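PDB 1F56: plantacyanin from Spinacia oleracea, which is a basic blue copper protein of the phytocyanin family that binds one copper ion and probably carries electrons between redox partners. Local coordinates for residues Y3-S8 with D23-K28. Sequence-based numbering, arbitrary orientation.
Sequences YNIGWS and DVLVFK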
ATOM      1  N   TYR A   3       8.481   6.066   7.315  1.00 13.95           N
ATOM      2  CA  TYR A   3       9.184   4.984   6.619  1.00 17.78           C
ATOM      3  C   TYR A   3       8.968   5.020   5.090  1.00 15.97           C
ATOM      4  O   TYR A   3       7.838   5.183   4.622  1.00 19.69           O
ATOM      5  CB  TYR A   3       8.703   3.624   7.158  1.00 13.45           C
ATOM      6  CG  TYR A   3       8.923   3.420   8.652  1.00 23.04           C
ATOM      7  CD1 TYR A   3       7.850   3.226   9.522  1.00 16.28           C
ATOM      8  CD2 TYR A   3      10.203   3.443   9.195  1.00 16.23           C
ATOM      9  CE1 TYR A   3       8.052   3.064  10.892  1.00 21.31           C
ATOM     10  CE2 TYR A   3      10.412   3.283  10.562  1.00 16.16           C
ATOM     11  CZ  TYR A   3       9.343   3.093  11.401  1.00 21.82           C
ATOM     12  OH  TYR A   3       9.582   2.919  12.744  1.00 14.51           O
ATOM     13  N   ASN A   4      10.041   4.871   4.316  1.00 17.28           N
ATOM     14  CA  ASN A   4       9.923   4.850   2.853  1.00 17.38           C
ATOM     15  C   ASN A   4       9.601   3.414   2.420  1.00 20.38           C
ATOM     16  O   ASN A   4      10.191   2.470   2.945  1.00 17.72           O
ATOM     17  CB  ASN A   4      11.240   5.243   2.164  1.00 19.45           C
ATOM     18  CG  ASN A   4      11.641   6.685   2.404  1.00 22.22           C
ATOM     19  OD1 ASN A   4      10.805   7.573   2.500  1.00 20.27           O
ATOM     20  ND2 ASN A   4      12.945   6.925   2.475  1.00 30.18           N
ATOM     21  N   ILE A   5       8.673   3.241   1.476  1.00 15.46           N
ATOM     22  CA  ILE A   5       8.347   1.900   0.975  1.00 15.14           C
ATOM     23  C   ILE A   5       8.761   1.819  -0.500  1.00 14.32           C
ATOM     24  O   ILE A   5       8.489   2.734  -1.265  1.00 16.00           O
ATOM     25  CB  ILE A   5       6.825   1.591   1.082  1.00 13.13           C
ATOM     26  CG1 ILE A   5       6.402   1.539   2.550  1.00 23.86           C
ATOM     27  CG2 ILE A   5       6.516   0.232   0.446  1.00 15.01           C
ATOM     28  CD1 ILE A   5       7.137   0.465   3.348  1.00 26.99           C
ATOM     29  N   GLY A   6       9.443   0.748  -0.896  1.00 15.20           N
ATOM     30  CA  GLY A   6       9.840   0.613  -2.296  1.00 13.86           C
ATOM     31  C   GLY A   6       8.644  -0.025  -2.976  1.00 15.03           C
ATOM     32  O   GLY A   6       8.437  -1.238  -2.885  1.00 18.80           O
ATOM     33  N   TRP A   7       7.837   0.790  -3.641  1.00 13.84           N
ATOM     34  CA  TRP A   7       6.617   0.300  -4.284  1.00 14.20           C
ATOM     35  C   TRP A   7       6.880  -0.259  -5.674  1.00 13.37           C
ATOM     36  O   TRP A   7       6.959   0.480  -6.649  1.00 14.05           O
ATOM     37  CB  TRP A   7       5.599   1.444  -4.347  1.00 10.20           C
ATOM     38  CG  TRP A   7       4.184   1.023  -4.592  1.00 17.27           C
ATOM     39  CD1 TRP A   7       3.333   1.537  -5.538  1.00 16.68           C
ATOM     40  CD2 TRP A   7       3.425   0.055  -3.851  1.00 13.31           C
ATOM     41  NE1 TRP A   7       2.097   0.958  -5.425  1.00  8.74           N
ATOM     42  CE2 TRP A   7       2.119   0.041  -4.403  1.00 11.37           C
ATOM     43  CE3 TRP A   7       3.718  -0.799  -2.769  1.00 17.85           C
ATOM     44  CZ2 TRP A   7       1.102  -0.793  -3.914  1.00  9.70           C
ATOM     45  CZ3 TRP A   7       2.700  -1.633  -2.274  1.00 22.87           C
ATOM     46  CH2 TRP A   7       1.404  -1.619  -2.852  1.00 21.19           C
ATOM     47  N   SER A   8       7.028  -1.573  -5.752  1.00 17.17           N
ATOM     48  CA  SER A   8       7.286  -2.239  -7.019  1.00 22.63           C
ATOM     49  C   SER A   8       6.702  -3.646  -6.965  1.00 20.59           C
ATOM     50  O   SER A   8       6.166  -4.054  -5.935  1.00 24.04           O
ATOM     51  CB  SER A   8       8.787  -2.320  -7.275  1.00 28.56           C
ATOM     52  OG  SER A   8       9.031  -2.806  -8.584  1.00 50.58           O
ATOM     53  N   ASP A  23       2.205   6.037  12.261  1.00 14.39           N
ATOM     54  CA  ASP A  23       3.364   6.065  11.374  1.00 18.87           C
ATOM     55  C   ASP A  23       2.944   6.523   9.983  1.00 18.10           C
ATOM     56  O   ASP A  23       1.812   6.282   9.543  1.00 15.72           O
ATOM     57  CB  ASP A  23       3.997   4.672  11.232  1.00 16.60           C
ATOM     58  CG  ASP A  23       4.746   4.227  12.476  1.00 23.59           C
ATOM     59  OD1 ASP A  23       5.009   5.055  13.380  1.00 18.28           O
ATOM     60  OD2 ASP A  23       5.079   3.033  12.534  1.00 14.92           O
ATOM     61  N   VAL A  24       3.874   7.158   9.287  1.00 15.95           N
ATOM     62  CA  VAL A  24       3.645   7.634   7.929  1.00 15.24           C
ATOM     63  C   VAL A  24       4.441   6.745   6.963  1.00 18.05           C
ATOM     64  O   VAL A  24       5.645   6.556   7.132  1.00 16.88           O
ATOM     65  CB  VAL A  24       4.129   9.106   7.760  1.00 18.09           C
ATOM     66  CG1 VAL A  24       3.897   9.584   6.319  1.00 14.30           C
ATOM     67  CG2 VAL A  24       3.406  10.024   8.764  1.00 13.83           C
ATOM     68  N   LEU A  25       3.770   6.166   5.977  1.00 13.57           N
ATOM     69  CA  LEU A  25       4.470   5.356   4.971  1.00 12.59           C
ATOM     70  C   LEU A  25       4.622   6.236   3.737  1.00 15.22           C
ATOM     71  O   LEU A  25       3.683   6.939   3.344  1.00 15.52           O
ATOM     72  CB  LEU A  25       3.663   4.119   4.578  1.00 12.86           C
ATOM     73  CG  LEU A  25       3.453   3.037   5.649  1.00 30.85           C
ATOM     74  CD1 LEU A  25       2.823   1.797   5.016  1.00 24.58           C
ATOM     75  CD2 LEU A  25       4.787   2.693   6.287  1.00 21.69           C
ATOM     76  N   VAL A  26       5.797   6.215   3.124  1.00 12.18           N
ATOM     77  CA  VAL A  26       5.983   6.998   1.926  1.00 14.49           C
ATOM     78  C   VAL A  26       6.226   6.026   0.780  1.00 18.75           C
ATOM     79  O   VAL A  26       7.294   5.408   0.691  1.00 19.44           O
ATOM     80  CB  VAL A  26       7.178   7.977   2.038  1.00 12.90           C
ATOM     81  CG1 VAL A  26       7.228   8.854   0.765  1.00 16.35           C
ATOM     82  CG2 VAL A  26       7.034   8.882   3.292  1.00 13.27           C
ATOM     83  N   PHE A  27       5.220   5.872  -0.081  1.00 16.85           N
ATOM     84  CA  PHE A  27       5.324   4.975  -1.224  1.00 14.27           C
ATOM     85  C   PHE A  27       6.098   5.680  -2.338  1.00 17.55           C
ATOM     86  O   PHE A  27       5.670   6.725  -2.868  1.00 15.17           O
ATOM     87  CB  PHE A  27       3.928   4.559  -1.717  1.00 15.49           C
ATOM     88  CG  PHE A  27       3.175   3.697  -0.741  1.00 12.64           C
ATOM     89  CD1 PHE A  27       2.517   4.267   0.350  1.00 11.89           C
ATOM     90  CD2 PHE A  27       3.147   2.315  -0.896  1.00 16.63           C
ATOM     91  CE1 PHE A  27       1.841   3.472   1.275  1.00 19.97           C
ATOM     92  CE2 PHE A  27       2.470   1.502   0.026  1.00 10.93           C
ATOM     93  CZ  PHE A  27       1.815   2.089   1.115  1.00 15.68           C
ATOM     94  N   LYS A  28       7.240   5.097  -2.692  1.00 19.72           N
ATOM     95  CA  LYS A  28       8.108   5.675  -3.707  1.00 21.02           C
ATOM     96  C   LYS A  28       8.177   4.816  -4.950  1.00 20.47           C
ATOM     97  O   LYS A  28       8.405   3.599  -4.866  1.00 18.82           O
ATOM     98  CB  LYS A  28       9.512   5.891  -3.134  1.00 26.64           C
ATOM     99  CG  LYS A  28       9.527   6.842  -1.943  1.00 28.92           C
ATOM    100  CD  LYS A  28      10.903   7.424  -1.700  1.00 36.42           C
ATOM    101  CE  LYS A  28      10.813   8.644  -0.803  1.00 40.21           C
ATOM    102  NZ  LYS A  28      12.134   9.290  -0.592  1.00 46.91           N
TER
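With CG of Trp7 swung opposite the backbone N (chi1 -163°) and CG of Phe27 opposite its own carbonyl carbon (chi1 -67°), the two rings meet in a T-shaped pair inside the cupredoxin beta barrel. Phe27 presents its edge: its CD2 sits over one face of the Trp7 indole, toward the rim, 3.7 Å from Trp7 CE3, with the planes at 87°. The pair closes the end of a parallel ladder between strands 2-6 and 24-28, where residues 3 to 6 run beside residues 25 to 28. Main-chain hydrogen bonds zigzag across it: Tyr3 N to Val24 O (2.9 Å), Val26 N to Tyr3 O and Ile5 N to Val26 O (both 2.7 Å), and Lys28 N to Ile5 O. Past the strand end, Trp7 N still reaches Lys28 O at 3.1 Å. Tyr3, Ile5, Leu25 and Phe27 share one face of the sheet, the side on which Ile5, Leu25 and Phe27 are buried; CD2 of Leu25 touches both CB of Tyr3 and CG1 of Ile5, while CG2 of Ile5 meets CD2 of Phe27 at 4.2 Å. Phe27 also touches Val36 and Phe72 of the second sheet. The Trp7 side chain touches the copper ligand Met84 and lies about 5 Å from the copper ion, side chain to ion, its NE1 hydrogen-bonded to Asn35 O next to the ligand His34. A serine in place of Trp7 would probably leave the edge of Phe27 without its aromatic partner and open a gap beside Met84. On the other face, Asn4 and Lys28 cross, CE of the lysine 3.5 Å from OD1 of Asn4. At the far end, Asp23 OD2, hydrogen-bonded to Arg20 N, meets the ring edge of Tyr3, in the ring plane and 3.4 Å from CE1.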